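Local coordinates for rhodopsin (Rubrobacter xylanophilus, PDB 6KFQ), which binds retinal within a bundle of transmembrane helices and acts as a light-driven proton pump of the microbial rhodopsin family, at residues W182-G185 and A191-L194. Numbering follows the deposited sequence.
With RET (retinal), chain R.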
ATOM      1  N   TRP A 182      -6.902  11.989  -3.362  1.00 23.48           N
ATOM      2  CA  TRP A 182      -8.316  11.711  -3.589  1.00 25.90           C
ATOM      3  C   TRP A 182      -9.134  12.992  -3.504  1.00 26.45           C
ATOM      4  O   TRP A 182      -9.978  13.270  -4.364  1.00 29.86           O
ATOM      5  CB  TRP A 182      -8.792  10.693  -2.548  1.00 26.82           C
ATOM      6  CG  TRP A 182     -10.089   9.993  -2.819  1.00 28.46           C
ATOM      7  CD1 TRP A 182     -10.245   8.746  -3.351  1.00 30.02           C
ATOM      8  CD2 TRP A 182     -11.410  10.463  -2.501  1.00 30.20           C
ATOM      9  NE1 TRP A 182     -11.580   8.416  -3.400  1.00 33.48           N
ATOM     10  CE2 TRP A 182     -12.317   9.453  -2.889  1.00 30.40           C
ATOM     11  CE3 TRP A 182     -11.912  11.646  -1.946  1.00 29.11           C
ATOM     12  CZ2 TRP A 182     -13.706   9.584  -2.733  1.00 34.11           C
ATOM     13  CZ3 TRP A 182     -13.303  11.775  -1.782  1.00 33.80           C
ATOM     14  CH2 TRP A 182     -14.178  10.750  -2.179  1.00 33.73           C
ATOM     15  N   LEU A 183      -8.865  13.809  -2.485  1.00 26.97           N
ATOM     16  CA  LEU A 183      -9.684  14.996  -2.257  1.00 31.72           C
ATOM     17  C   LEU A 183      -9.455  16.069  -3.310  1.00 30.90           C
ATOM     18  O   LEU A 183     -10.391  16.804  -3.650  1.00 31.95           O
ATOM     19  CB  LEU A 183      -9.418  15.572  -0.869  1.00 31.96           C
ATOM     20  CG  LEU A 183     -10.106  14.888   0.309  1.00 30.64           C
ATOM     21  CD1 LEU A 183      -9.618  15.524   1.596  1.00 32.02           C
ATOM     22  CD2 LEU A 183     -11.632  15.004   0.219  1.00 30.30           C
ATOM     23  N   ILE A 184      -8.231  16.202  -3.829  1.00 28.20           N
ATOM     24  CA  ILE A 184      -8.012  17.214  -4.857  1.00 30.40           C
ATOM     25  C   ILE A 184      -8.337  16.691  -6.249  1.00 29.74           C
ATOM     26  O   ILE A 184      -8.573  17.496  -7.162  1.00 34.56           O
ATOM     27  CB  ILE A 184      -6.579  17.774  -4.819  1.00 31.39           C
ATOM     28  CG1 ILE A 184      -5.557  16.691  -5.158  1.00 27.76           C
ATOM     29  CG2 ILE A 184      -6.292  18.384  -3.446  1.00 31.48           C
ATOM     30  CD1 ILE A 184      -4.136  17.205  -5.170  1.00 31.36           C
ATOM     31  N   GLY A 185      -8.394  15.374  -6.428  1.00 31.10           N
ATOM     32  CA  GLY A 185      -8.623  14.784  -7.730  1.00 30.17           C
ATOM     33  C   GLY A 185     -10.097  14.734  -8.083  1.00 33.30           C
ATOM     34  O   GLY A 185     -10.942  15.390  -7.468  1.00 37.55           O
ATOM     35  N   ALA A 191      -9.863  19.814  -7.943  1.00 38.60           N
ATOM     36  CA  ALA A 191      -8.945  20.946  -8.003  1.00 39.23           C
ATOM     37  C   ALA A 191      -7.821  20.696  -8.996  1.00 38.22           C
ATOM     38  O   ALA A 191      -7.257  21.649  -9.550  1.00 38.29           O
ATOM     39  CB  ALA A 191      -8.366  21.236  -6.618  1.00 43.45           C
ATOM     40  N   VAL A 192      -7.482  19.433  -9.234  1.00 35.07           N
ATOM     41  CA  VAL A 192      -6.518  19.078 -10.267  1.00 34.84           C
ATOM     42  C   VAL A 192      -7.204  18.160 -11.272  1.00 38.06           C
ATOM     43  O   VAL A 192      -8.262  17.580 -11.009  1.00 39.35           O
ATOM     44  CB  VAL A 192      -5.251  18.409  -9.695  1.00 33.02           C
ATOM     45  CG1 VAL A 192      -4.579  19.327  -8.683  1.00 35.35           C
ATOM     46  CG2 VAL A 192      -5.581  17.067  -9.070  1.00 29.92           C
ATOM     47  N   SER A 193      -6.583  18.039 -12.440  1.00 32.55           N
ATOM     48  CA  SER A 193      -7.120  17.207 -13.504  1.00 32.65           C
ATOM     49  C   SER A 193      -6.926  15.730 -13.179  1.00 31.33           C
ATOM     50  O   SER A 193      -6.120  15.351 -12.325  1.00 31.22           O
ATOM     51  CB  SER A 193      -6.430  17.531 -14.831  1.00 33.45           C
ATOM     52  OG  SER A 193      -5.073  17.131 -14.775  1.00 34.33           O
ATOM     53  N   LEU A 194      -7.684  14.887 -13.884  1.00 33.69           N
ATOM     54  CA  LEU A 194      -7.501  13.443 -13.754  1.00 34.55           C
ATOM     55  C   LEU A 194      -6.070  13.032 -14.099  1.00 30.98           C
ATOM     56  O   LEU A 194      -5.507  12.122 -13.480  1.00 29.13           O
ATOM     57  CB  LEU A 194      -8.502  12.713 -14.653  1.00 39.41           C
ATOM     58  CG  LEU A 194      -8.344  11.195 -14.757  1.00 43.75           C
ATOM     59  CD1 LEU A 194      -8.550  10.532 -13.401  1.00 45.01           C
ATOM     60  CD2 LEU A 194      -9.290  10.619 -15.796  1.00 47.51           C
TER
HETATM   61  C1  RET R 317      -8.727   6.617   0.170  1.00 23.15           C
HETATM   62  C2  RET R 317      -9.978   7.500   0.061  1.00 24.51           C
HETATM   63  C3  RET R 317     -10.837   7.548   1.307  1.00 25.96           C
HETATM   64  C4  RET R 317     -10.031   7.981   2.515  1.00 25.04           C
HETATM   65  C5  RET R 317      -8.656   7.356   2.594  1.00 26.76           C
HETATM   66  C6  RET R 317      -8.103   6.667   1.580  1.00 23.58           C
HETATM   67  C7  RET R 317      -6.771   6.101   1.739  1.00 24.66           C
HETATM   68  C8  RET R 317      -6.058   5.270   0.930  1.00 24.79           C
HETATM   69  C9  RET R 317      -4.729   4.733   1.112  1.00 21.35           C
HETATM   70  C10 RET R 317      -4.151   4.084   0.084  1.00 19.98           C
HETATM   71  C11 RET R 317      -2.855   3.472   0.046  1.00 20.84           C
HETATM   72  C12 RET R 317      -2.439   2.834  -1.043  1.00 21.47           C
HETATM   73  C13 RET R 317      -1.178   2.155  -1.229  1.00 20.90           C
HETATM   74  C14 RET R 317      -0.980   1.457  -2.373  1.00 20.73           C
HETATM   75  C15 RET R 317       0.173   0.687  -2.742  1.00 21.73           C
HETATM   76  C16 RET R 317      -9.143   5.184  -0.189  1.00 19.94           C
HETATM   77  C17 RET R 317      -7.768   7.145  -0.914  1.00 21.62           C
HETATM   78  C18 RET R 317      -8.072   7.430   3.979  1.00 25.32           C
HETATM   79  C19 RET R 317      -4.039   4.943   2.430  1.00 19.24           C
HETATM   80  C20 RET R 317      -0.163   2.230  -0.123  1.00 17.52           C
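Ile184 and Val192 meet where helix 158-184 of the seven-helix rhodopsin bundle ends and its loop turns back toward helix 194-218. The carbonyl of Ile184, the last helical residue, takes two backbone donors: Val192 N at 3.0 Å in a nearly straight bond (165°), and Ala191 N in a weak, strongly bent one (119°). Gly185 leaves the helical path directly afterwards, and its CA packs 4.0 Å from Val192 CG2. Along the Ile184 side chain, CB faces Ala191 CB at 4.3 Å; CG1, set between the backbone N and the carbonyl carbon (chi1 65°), touches Val192 CG2 at 3.9 Å; and CD1, at the end of the extended chain, reaches both methyls of Val192. A bound lipid also lies near this side chain. On the loop side Ser193 is the N-cap of the next helix, its OG bonded to Val196 N. Two residues before Ile184, Trp182 belongs to the retinal pocket: C2 of the ionone ring sits over one face of its indole, toward the rim at CD1, the indole is stacked with Phe131, and its NE1 makes a weak hydrogen bond with Tyr72 OH. Replacing Trp182 with an alanine would probably leave C2 and methyl C17 of the ionone ring without the indole they pack against, and Phe131 without its stacking partner. The same helix end thus holds the returning loop and walls the chromophore pocket, where Trp182 CD1 approaches retinal C2 to 3.6 Å, with methyl C17 also nearest CD1, and close to CB and CG.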